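Local coordinates for translocator protein BipD (Burkholderia pseudomallei, PDB 3NFT) that is required for invasion of epithelial cells and survival within host cells, and probably regulates the secretion and membrane insertion of the effectors BipB and BipC, at residues Asn94-Leu99 / Ser277-Leu282; Asp138-Ile143 / Glu270-Gln275; Asp233-Asp238 / Gln248-Ala253. All blocks are in the same frame, centred on the assembly; numbering follows the deposited sequence. Where two conformers were deposited one is given.

All three contacts draw on the long helix 244-295, at successive positions along its length. Contact 3 (233-238 with 248-253) lies near its start, contact 2 (138-143 with 270-275) further on, and contact 1 (94-99 with 277-282) follows directly, one residue separating the segments. The centres of contacts 1 and 2 are about 14 Å apart. Contacts 1 and 3, about 48 Å apart between centres, lie on opposite sides of the chain's centre; contact 3 is about 34 Å from contact 2. Contact 1 brings in helix 76-103 and contact 2 helix 121-160, its successor in the chain, whereas contact 3 ties down a loop. Contacts 1 and 2 also touch the second subunit.

Contact 1: Asn94-Leu99 / Ser277-Leu282; sequences NLLERL and SNFDNL
F279 reaches L96 because its CG is turned anti to the backbone N (chi1 174°), which carries the ring across the gap to helix 76-103, although its CB does not point straight at that helix. L96 answers with CG anti to its own carbonyl carbon (chi1 -70°), and its branch point meets the rim of the ring: L96 CG lies 3.6 Å from F279 CE1. Both methyls of L96 straddle that same ring carbon, with CD1 and CD2 each 3.8 Å from F279 CE1, so the leucine fork closes on one corner of the phenyl group. The approach is at the ring edge, near its plane, and the two side chains run past each other in opposite directions.

L95 adds a looser touch at another part of the edge, its CD2 standing 4.3 Å from F279 CE2. One turn further along helix 244-295, L282 crosses L96 at about a right angle, methyl against methyl, with L282 CD2 4.1 Å from L96 CD2.

The short helical segments run nearly parallel, 20° apart, and their axes come no closer than 11.8 Å; the phenyl ring and the leucines span this wide separation. I137 of helix 121-160 touches both L96 and F279, while V38, in the chain before helix 41-56, packs on L95 and F279. The site is thus a meeting point of the helical bundle, and L282 also packs on I122 of the second subunit.

Every group that meets across the two segments is hydrocarbon, and all four touching residues are buried, so the pairing rests on dispersion and the exclusion of water, a leucine fork set against an aromatic edge.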
loop_
_atom_site.group_PDB
_atom_site.type_symbol
_atom_site.label_atom_id
_atom_site.label_comp_id
_atom_site.label_asym_id
_atom_site.label_seq_id
_atom_site.Cartn_x
_atom_site.Cartn_y
_atom_site.Cartn_z
ATOM N N ASN A 94 -7.062 -17.169 4.066
ATOM C CA ASN A 94 -8.523 -17.060 4.199
ATOM C C ASN A 94 -8.901 -15.800 4.979
ATOM O O ASN A 94 -9.832 -15.084 4.597
ATOM C CB ASN A 94 -9.108 -18.285 4.899
ATOM C CG ASN A 94 -9.164 -19.534 4.017
ATOM O OD1 ASN A 94 -9.407 -20.631 4.530
ATOM N ND2 ASN A 94 -8.948 -19.387 2.715
ATOM N N LEU A 95 -8.182 -15.520 6.063
ATOM C CA LEU A 95 -8.481 -14.341 6.870
ATOM C C LEU A 95 -8.206 -13.058 6.068
ATOM O O LEU A 95 -8.967 -12.110 6.104
ATOM C CB LEU A 95 -7.694 -14.368 8.183
ATOM C CG LEU A 95 -7.848 -13.176 9.141
ATOM C CD1 LEU A 95 -9.315 -12.813 9.388
ATOM C CD2 LEU A 95 -7.138 -13.444 10.473
ATOM N N LEU A 96 -7.092 -13.016 5.360
ATOM C CA LEU A 96 -6.823 -11.858 4.492
ATOM C C LEU A 96 -7.909 -11.664 3.435
ATOM O O LEU A 96 -8.328 -10.545 3.167
ATOM C CB LEU A 96 -5.436 -11.972 3.839
ATOM C CG LEU A 96 -4.233 -11.806 4.767
ATOM C CD1 LEU A 96 -2.910 -11.875 3.992
ATOM C CD2 LEU A 96 -4.272 -10.529 5.559
ATOM N N GLU A 97 -8.366 -12.755 2.847
ATOM C CA GLU A 97 -9.432 -12.684 1.835
ATOM C C GLU A 97 -10.712 -12.085 2.429
ATOM O O GLU A 97 -11.387 -11.275 1.781
ATOM C CB GLU A 97 -9.682 -14.068 1.225
ATOM C CG GLU A 97 -8.560 -14.487 0.282
ATOM C CD GLU A 97 -8.685 -15.916 -0.244
ATOM O OE1 GLU A 97 -9.620 -16.645 0.159
ATOM O OE2 GLU A 97 -7.841 -16.309 -1.080
ATOM N N ARG A 98 -11.038 -12.462 3.669
ATOM C CA ARG A 98 -12.220 -11.897 4.343
ATOM C C ARG A 98 -12.058 -10.416 4.619
ATOM O O ARG A 98 -12.998 -9.650 4.440
ATOM C CB ARG A 98 -12.529 -12.646 5.644
ATOM C CG ARG A 98 -12.861 -14.098 5.395
ATOM C CD ARG A 98 -13.608 -14.763 6.541
ATOM N NE ARG A 98 -12.850 -14.852 7.785
ATOM C CZ ARG A 98 -11.923 -15.779 8.065
ATOM N NH1 ARG A 98 -11.574 -16.718 7.185
ATOM N NH2 ARG A 98 -11.324 -15.760 9.241
ATOM N N LEU A 99 -10.864 -10.017 5.051
ATOM C CA LEU A 99 -10.563 -8.599 5.297
ATOM C C LEU A 99 -10.638 -7.782 4.013
ATOM O O LEU A 99 -11.175 -6.668 4.001
ATOM C CB LEU A 99 -9.199 -8.449 5.975
ATOM C CG LEU A 99 -9.132 -8.989 7.412
ATOM C CD1 LEU A 99 -7.686 -9.185 7.881
ATOM C CD2 LEU A 99 -9.872 -8.045 8.382
ATOM N N SER A 277 4.430 -13.480 13.336
ATOM C CA SER A 277 4.204 -12.278 14.138
ATOM C C SER A 277 3.828 -11.092 13.251
ATOM O O SER A 277 2.866 -10.376 13.534
ATOM C CB SER A 277 5.434 -11.978 15.000
ATOM O OG SER A 277 5.259 -10.775 15.726
ATOM N N ASN A 278 4.575 -10.898 12.152
ATOM C CA ASN A 278 4.240 -9.860 11.171
ATOM C C ASN A 278 2.824 -10.027 10.598
ATOM O O ASN A 278 2.108 -9.041 10.389
ATOM C CB ASN A 278 5.263 -9.824 10.030
ATOM C CG ASN A 278 6.556 -9.113 10.415
ATOM O OD1 ASN A 278 6.632 -8.443 11.455
ATOM N ND2 ASN A 278 7.573 -9.200 9.542
ATOM N N PHE A 279 2.403 -11.267 10.356
ATOM C CA PHE A 279 1.062 -11.502 9.860
ATOM C C PHE A 279 0.016 -11.060 10.892
ATOM O O PHE A 279 -0.931 -10.351 10.570
ATOM C CB PHE A 279 0.804 -12.966 9.504
ATOM C CG PHE A 279 -0.616 -13.220 9.125
ATOM C CD1 PHE A 279 -1.046 -13.070 7.808
ATOM C CD2 PHE A 279 -1.552 -13.583 10.084
ATOM C CE1 PHE A 279 -2.369 -13.280 7.456
ATOM C CE2 PHE A 279 -2.891 -13.798 9.714
ATOM C CZ PHE A 279 -3.288 -13.619 8.412
ATOM N N ASP A 280 0.211 -11.486 12.127
ATOM C CA ASP A 280 -0.712 -11.096 13.194
ATOM C C ASP A 280 -0.810 -9.566 13.299
ATOM O O ASP A 280 -1.907 -9.009 13.442
ATOM C CB ASP A 280 -0.272 -11.719 14.506
ATOM C CG ASP A 280 -0.502 -13.222 14.548
ATOM O OD1 ASP A 280 -0.153 -13.841 15.583
ATOM O OD2 ASP A 280 -1.067 -13.792 13.580
ATOM N N ASN A 281 0.331 -8.887 13.235
ATOM C CA ASN A 281 0.349 -7.423 13.257
ATOM C C ASN A 281 -0.353 -6.813 12.058
ATOM O O ASN A 281 -1.087 -5.832 12.190
ATOM C CB ASN A 281 1.775 -6.902 13.301
ATOM C CG ASN A 281 2.440 -7.112 14.636
ATOM O OD1 ASN A 281 1.779 -7.379 15.643
ATOM N ND2 ASN A 281 3.761 -6.990 14.657
ATOM N N LEU A 282 -0.148 -7.398 10.884
ATOM C CA LEU A 282 -0.863 -6.974 9.673
ATOM C C LEU A 282 -2.379 -7.043 9.837
ATOM O O LEU A 282 -3.092 -6.097 9.505
ATOM C CB LEU A 282 -0.420 -7.787 8.456
ATOM C CG LEU A 282 -1.148 -7.589 7.114
ATOM C CD1 LEU A 282 -1.005 -6.141 6.592
ATOM C CD2 LEU A 282 -0.652 -8.609 6.059
#

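Contact 2: Asp138-Ile143 / Glu270-Gln275; sequences DAYATI and EKYSHQ
Aromatic contacts dominate where Y140 of helix 121-160 leans against helix 244-295. Q275 lies over one face of the Y140 ring: its CB makes a CH-pi contact 4.1 Å from the ring centroid and 25° off the normal, displaced toward the rim. The next methylene follows, Q275 CG being 3.7 Å from Y140 CD1. The glutamine chain, bent at chi2, runs alongside the tyrosine in the opposite direction, and the planes of its amide and of the ring are tilted 14° from each other. Y140 also brings its CD2 to the rim of the Y272 ring, 4.1 Å from Y272 CD1, the two tyrosines sliding past each other in opposite directions.

Apolar contact with the backbone adds to this, for Y140 CE2 comes within 3.9 Å of Y272 CA. The ring therefore beds down on the main chain of the partner helix as well as on its side chains.

The polar ends are served elsewhere. Y140 OH passes 3.4 Å from K271 CB, a van der Waals contact, and finds its hydrogen-bond partner in the carboxylate of E208. The extended chain of K271 leads away from the interface until NZ bonds to the backbone O of the same E208. One residue thus receives both polar ends, which probably helps to fix the rotation of the phenol.

The segments run antiparallel, 156° apart with axes 10.8 Å from each other, as expected of two arms of the predicted coiled coil. W205 of helix 202-209 meets the ring of Y140, placing that small helix beside the pair. Y272 packs against P43 and L47 of helix 41-56 and V85 and H88 of helix 76-103, so the two tyrosines reach different neighbours of the coiled coil.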
loop_
_atom_site.group_PDB
_atom_site.type_symbol
_atom_site.label_atom_id
_atom_site.label_comp_id
_atom_site.label_asym_id
_atom_site.label_seq_id
_atom_site.Cartn_x
_atom_site.Cartn_y
_atom_site.Cartn_z
ATOM N N ASP A 138 2.586 -17.228 1.257
ATOM C CA ASP A 138 2.864 -18.292 0.306
ATOM C C ASP A 138 4.341 -18.613 0.233
ATOM O O ASP A 138 4.733 -19.794 0.224
ATOM C CB ASP A 138 2.388 -17.869 -1.096
ATOM C CG ASP A 138 0.887 -17.978 -1.282
ATOM O OD1 ASP A 138 0.420 -17.540 -2.364
ATOM O OD2 ASP A 138 0.166 -18.485 -0.398
ATOM N N ALA A 139 5.175 -17.577 0.121
ATOM C CA ALA A 139 6.617 -17.758 0.040
ATOM C C ALA A 139 7.119 -18.525 1.253
ATOM O O ALA A 139 7.871 -19.497 1.142
ATOM C CB ALA A 139 7.336 -16.402 -0.020
ATOM N N TYR A 140 6.732 -18.074 2.433
ATOM C CA TYR A 140 7.255 -18.699 3.620
ATOM C C TYR A 140 6.764 -20.111 3.797
ATOM O O TYR A 140 7.518 -20.969 4.259
ATOM C CB TYR A 140 6.987 -17.866 4.883
ATOM C CG TYR A 140 8.263 -17.236 5.378
ATOM C CD1 TYR A 140 8.524 -15.896 5.222
ATOM C CD2 TYR A 140 9.230 -18.027 5.962
ATOM C CE1 TYR A 140 9.716 -15.353 5.680
ATOM C CE2 TYR A 140 10.408 -17.503 6.407
ATOM C CZ TYR A 140 10.649 -16.174 6.262
ATOM O OH TYR A 140 11.861 -15.724 6.708
ATOM N N ALA A 141 5.515 -20.361 3.433
ATOM C CA ALA A 141 4.983 -21.695 3.482
ATOM C C ALA A 141 5.790 -22.619 2.567
ATOM O O ALA A 141 6.108 -23.746 2.936
ATOM C CB ALA A 141 3.488 -21.700 3.084
ATOM N N THR A 142 6.088 -22.166 1.349
ATOM C CA THR A 142 6.818 -22.999 0.397
ATOM C C THR A 142 8.234 -23.257 0.903
ATOM O O THR A 142 8.732 -24.373 0.858
ATOM C CB THR A 142 6.893 -22.307 -0.967
ATOM O OG1 THR A 142 5.566 -22.081 -1.446
ATOM C CG2 THR A 142 7.648 -23.194 -1.942
ATOM N N ILE A 143 8.888 -22.209 1.396
ATOM C CA ILE A 143 10.255 -22.343 1.887
ATOM C C ILE A 143 10.310 -23.250 3.109
ATOM O O ILE A 143 11.144 -24.147 3.201
ATOM C CB ILE A 143 10.841 -20.981 2.262
ATOM C CG1 ILE A 143 10.928 -20.085 1.031
ATOM C CG2 ILE A 143 12.213 -21.119 2.939
ATOM C CD1 ILE A 143 11.121 -18.642 1.365
ATOM N N GLU A 270 12.937 -19.647 13.363
ATOM C CA GLU A 270 12.829 -18.347 14.057
ATOM C C GLU A 270 12.391 -17.231 13.109
ATOM O O GLU A 270 11.610 -16.356 13.461
ATOM C CB GLU A 270 14.157 -18.010 14.728
ATOM C CG GLU A 270 14.423 -18.841 15.963
ATOM C CD GLU A 270 15.847 -18.775 16.463
ATOM O OE1 GLU A 270 16.676 -18.014 15.899
ATOM O OE2 GLU A 270 16.141 -19.510 17.431
ATOM N N LYS A 271 12.888 -17.259 11.873
ATOM C CA LYS A 271 12.507 -16.268 10.898
ATOM C C LYS A 271 11.047 -16.468 10.485
ATOM O O LYS A 271 10.326 -15.493 10.296
ATOM C CB LYS A 271 13.436 -16.340 9.693
ATOM C CG LYS A 271 14.859 -16.006 10.021
ATOM C CD LYS A 271 15.720 -16.220 8.818
ATOM C CE LYS A 271 17.125 -15.759 9.075
ATOM N NZ LYS A 271 18.011 -16.303 8.005
ATOM N N TYR A 272 10.611 -17.731 10.372
ATOM C CA TYR A 272 9.224 -18.058 10.080
ATOM C C TYR A 272 8.312 -17.532 11.214
ATOM O O TYR A 272 7.258 -16.974 10.960
ATOM C CB TYR A 272 9.097 -19.565 9.927
ATOM C CG TYR A 272 7.697 -20.075 9.868
ATOM C CD1 TYR A 272 6.853 -19.777 8.794
ATOM C CD2 TYR A 272 7.188 -20.874 10.886
ATOM C CE1 TYR A 272 5.540 -20.258 8.758
ATOM C CE2 TYR A 272 5.892 -21.363 10.837
ATOM C CZ TYR A 272 5.073 -21.063 9.774
ATOM O OH TYR A 272 3.771 -21.513 9.740
ATOM N N SER A 273 8.734 -17.723 12.454
ATOM C CA SER A 273 7.992 -17.193 13.600
ATOM C C SER A 273 7.846 -15.666 13.542
ATOM O O SER A 273 6.793 -15.123 13.869
ATOM C CB SER A 273 8.667 -17.635 14.896
ATOM O OG SER A 273 8.668 -19.049 14.982
ATOM N N HIS A 274 8.906 -14.976 13.130
ATOM C CA HIS A 274 8.849 -13.533 12.902
ATOM C C HIS A 274 7.841 -13.170 11.803
ATOM O O HIS A 274 7.063 -12.219 11.951
ATOM C CB HIS A 274 10.234 -12.945 12.599
ATOM C CG HIS A 274 10.206 -11.480 12.322
ATOM N ND1 HIS A 274 10.321 -10.963 11.047
ATOM C CD2 HIS A 274 10.040 -10.420 13.147
ATOM C CE1 HIS A 274 10.258 -9.644 11.107
ATOM N NE2 HIS A 274 10.081 -9.291 12.367
ATOM N N GLN A 275 7.811 -13.940 10.719
ATOM C CA GLN A 275 6.811 -13.753 9.689
ATOM C C GLN A 275 5.397 -13.932 10.239
ATOM O O GLN A 275 4.520 -13.155 9.910
ATOM C CB GLN A 275 7.057 -14.697 8.480
ATOM C CG GLN A 275 5.838 -15.178 7.672
ATOM C CD GLN A 275 5.100 -14.079 6.956
ATOM O OE1 GLN A 275 5.664 -12.996 6.675
ATOM N NE2 GLN A 275 3.825 -14.339 6.633
#

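Contact 3: Asp233-Asp238 / Gln248-Ala253; sequences DSLPPD and QAWNTA
The indole of W250 receives S234 OG at its edge, and one methyl of L235 meets its six-membered part obliquely. At the edge, NE1 donates a hydrogen bond of 3.0 Å to S234 OG; the bond is bent, with an N-H...O angle of 144°, and the hydroxyl oxygen sits 20° out of the indole plane. The backbone of the serine follows the same rim, W250 CD1 lying 3.3 Å from S234 O. The oblique contact of L235 is with the benzo part, its CD2 being 3.5 Å from W250 CZ2 and 3.9 Å from W250 CE2. Further rings meet the indole at inclined angles: W242 of strand 240-243 and F254, one turn along its own helix.

In the fold, the contact closes a short excursion of the chain. Helix 226-233 ends, the loop carrying S234 and L235 leads into strand 240-243, and the chain then enters the long helix 244-295, whose second turn supplies W250. This predicted coiled-coil helix thereby holds the loop that precedes it in sequence.

The indole spans the gap because W250 CG is anti to the backbone N (chi1 167°), which swings the ring system out toward the loop. S234 OG is gripped twice, since it also hydrogen-bonds to the backbone O of M231 in the preceding helix, and its position is fixed from both the helix and the tryptophan. L235 meanwhile packs on I180 and I184 of helix 177-189, and I175 of strand 172-175 touches both L235 and W250.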
loop_
_atom_site.group_PDB
_atom_site.type_symbol
_atom_site.label_atom_id
_atom_site.label_comp_id
_atom_site.label_asym_id
_atom_site.label_seq_id
_atom_site.Cartn_x
_atom_site.Cartn_y
_atom_site.Cartn_z
ATOM N N ASP A 233 31.779 -37.172 2.810
ATOM C CA ASP A 233 33.238 -37.270 2.667
ATOM C C ASP A 233 33.969 -37.698 3.936
ATOM O O ASP A 233 35.144 -38.085 3.874
ATOM C CB ASP A 233 33.820 -35.939 2.213
ATOM C CG ASP A 233 33.423 -35.566 0.817
ATOM O OD1 ASP A 233 33.645 -34.378 0.491
ATOM O OD2 ASP A 233 32.895 -36.415 0.040
ATOM N N SER A 234 33.281 -37.689 5.079
ATOM C CA SER A 234 33.881 -38.140 6.330
ATOM C C SER A 234 33.983 -39.659 6.443
ATOM O O SER A 234 34.685 -40.167 7.313
ATOM C CB SER A 234 33.106 -37.602 7.544
ATOM O OG SER A 234 31.855 -38.272 7.703
ATOM N N LEU A 235 33.223 -40.374 5.620
ATOM C CA LEU A 235 33.015 -41.805 5.815
ATOM C C LEU A 235 34.161 -42.637 5.258
ATOM O O LEU A 235 34.726 -42.314 4.194
ATOM C CB LEU A 235 31.733 -42.244 5.153
ATOM C CG LEU A 235 30.491 -41.790 5.918
ATOM C CD1 LEU A 235 29.318 -41.682 4.980
ATOM C CD2 LEU A 235 30.257 -42.755 7.134
ATOM N N PRO A 236 34.501 -43.727 5.953
ATOM C CA PRO A 236 35.433 -44.726 5.431
ATOM C C PRO A 236 34.687 -45.644 4.479
ATOM O O PRO A 236 33.469 -45.521 4.309
ATOM C CB PRO A 236 35.847 -45.468 6.694
ATOM C CG PRO A 236 34.549 -45.540 7.455
ATOM C CD PRO A 236 33.893 -44.192 7.217
ATOM N N PRO A 237 35.398 -46.595 3.868
ATOM C CA PRO A 237 34.753 -47.546 2.949
ATOM C C PRO A 237 34.030 -48.689 3.659
ATOM O O PRO A 237 34.111 -48.771 4.887
ATOM C CB PRO A 237 35.934 -48.067 2.114
ATOM C CG PRO A 237 37.016 -47.946 3.012
ATOM C CD PRO A 237 36.857 -46.707 3.826
ATOM N N ASP A 238 33.291 -49.505 2.921
ATOM C CA ASP A 238 32.706 -50.712 3.520
ATOM C C ASP A 238 33.741 -51.586 4.234
ATOM O O ASP A 238 34.936 -51.619 3.886
ATOM C CB ASP A 238 31.930 -51.538 2.500
ATOM C CG ASP A 238 30.651 -50.896 2.060
ATOM O OD1 ASP A 238 30.098 -51.323 0.998
ATOM O OD2 ASP A 238 30.156 -49.993 2.771
ATOM N N GLN A 248 34.695 -42.769 17.706
ATOM C CA GLN A 248 34.139 -41.622 18.398
ATOM C C GLN A 248 34.593 -40.316 17.774
ATOM O O GLN A 248 33.837 -39.366 17.723
ATOM C CB GLN A 248 34.482 -41.677 19.895
ATOM C CG GLN A 248 33.699 -42.791 20.591
ATOM C CD GLN A 248 33.941 -42.897 22.098
ATOM O OE1 GLN A 248 34.962 -42.444 22.620
ATOM N NE2 GLN A 248 33.012 -43.542 22.794
ATOM N N ALA A 249 35.844 -40.278 17.292
ATOM C CA ALA A 249 36.326 -39.097 16.601
ATOM C C ALA A 249 35.506 -38.844 15.341
ATOM O O ALA A 249 35.158 -37.688 15.037
ATOM C CB ALA A 249 37.791 -39.247 16.224
ATOM N N TRP A 250 35.228 -39.906 14.582
ATOM C CA TRP A 250 34.418 -39.785 13.386
ATOM C C TRP A 250 32.985 -39.335 13.741
ATOM O O TRP A 250 32.420 -38.436 13.131
ATOM C CB TRP A 250 34.399 -41.103 12.582
ATOM C CG TRP A 250 33.315 -41.030 11.548
ATOM C CD1 TRP A 250 33.353 -40.351 10.358
ATOM C CD2 TRP A 250 31.964 -41.506 11.687
ATOM N NE1 TRP A 250 32.140 -40.444 9.727
ATOM C CE2 TRP A 250 31.267 -41.139 10.520
ATOM C CE3 TRP A 250 31.305 -42.248 12.663
ATOM C CZ2 TRP A 250 29.920 -41.452 10.327
ATOM C CZ3 TRP A 250 29.976 -42.568 12.471
ATOM C CH2 TRP A 250 29.293 -42.169 11.322
ATOM N N ASN A 251 32.413 -39.968 14.760
ATOM C CA ASN A 251 31.042 -39.673 15.201
ATOM C C ASN A 251 30.940 -38.216 15.619
ATOM O O ASN A 251 29.980 -37.534 15.318
ATOM C CB ASN A 251 30.677 -40.605 16.359
ATOM C CG ASN A 251 29.200 -40.623 16.694
ATOM O OD1 ASN A 251 28.354 -40.135 15.935
ATOM N ND2 ASN A 251 28.878 -41.247 17.824
ATOM N N THR A 252 31.974 -37.723 16.298
ATOM C CA THR A 252 31.977 -36.332 16.723
ATOM C C THR A 252 31.976 -35.390 15.522
ATOM O O THR A 252 31.248 -34.400 15.497
ATOM C CB THR A 252 33.144 -36.047 17.671
ATOM O OG1 THR A 252 32.961 -36.833 18.867
ATOM C CG2 THR A 252 33.242 -34.558 18.017
ATOM N N ALA A 253 32.791 -35.692 14.515
ATOM C CA ALA A 253 32.783 -34.865 13.322
ATOM C C ALA A 253 31.436 -34.909 12.621
ATOM O O ALA A 253 30.928 -33.885 12.177
ATOM C CB ALA A 253 33.889 -35.297 12.373
#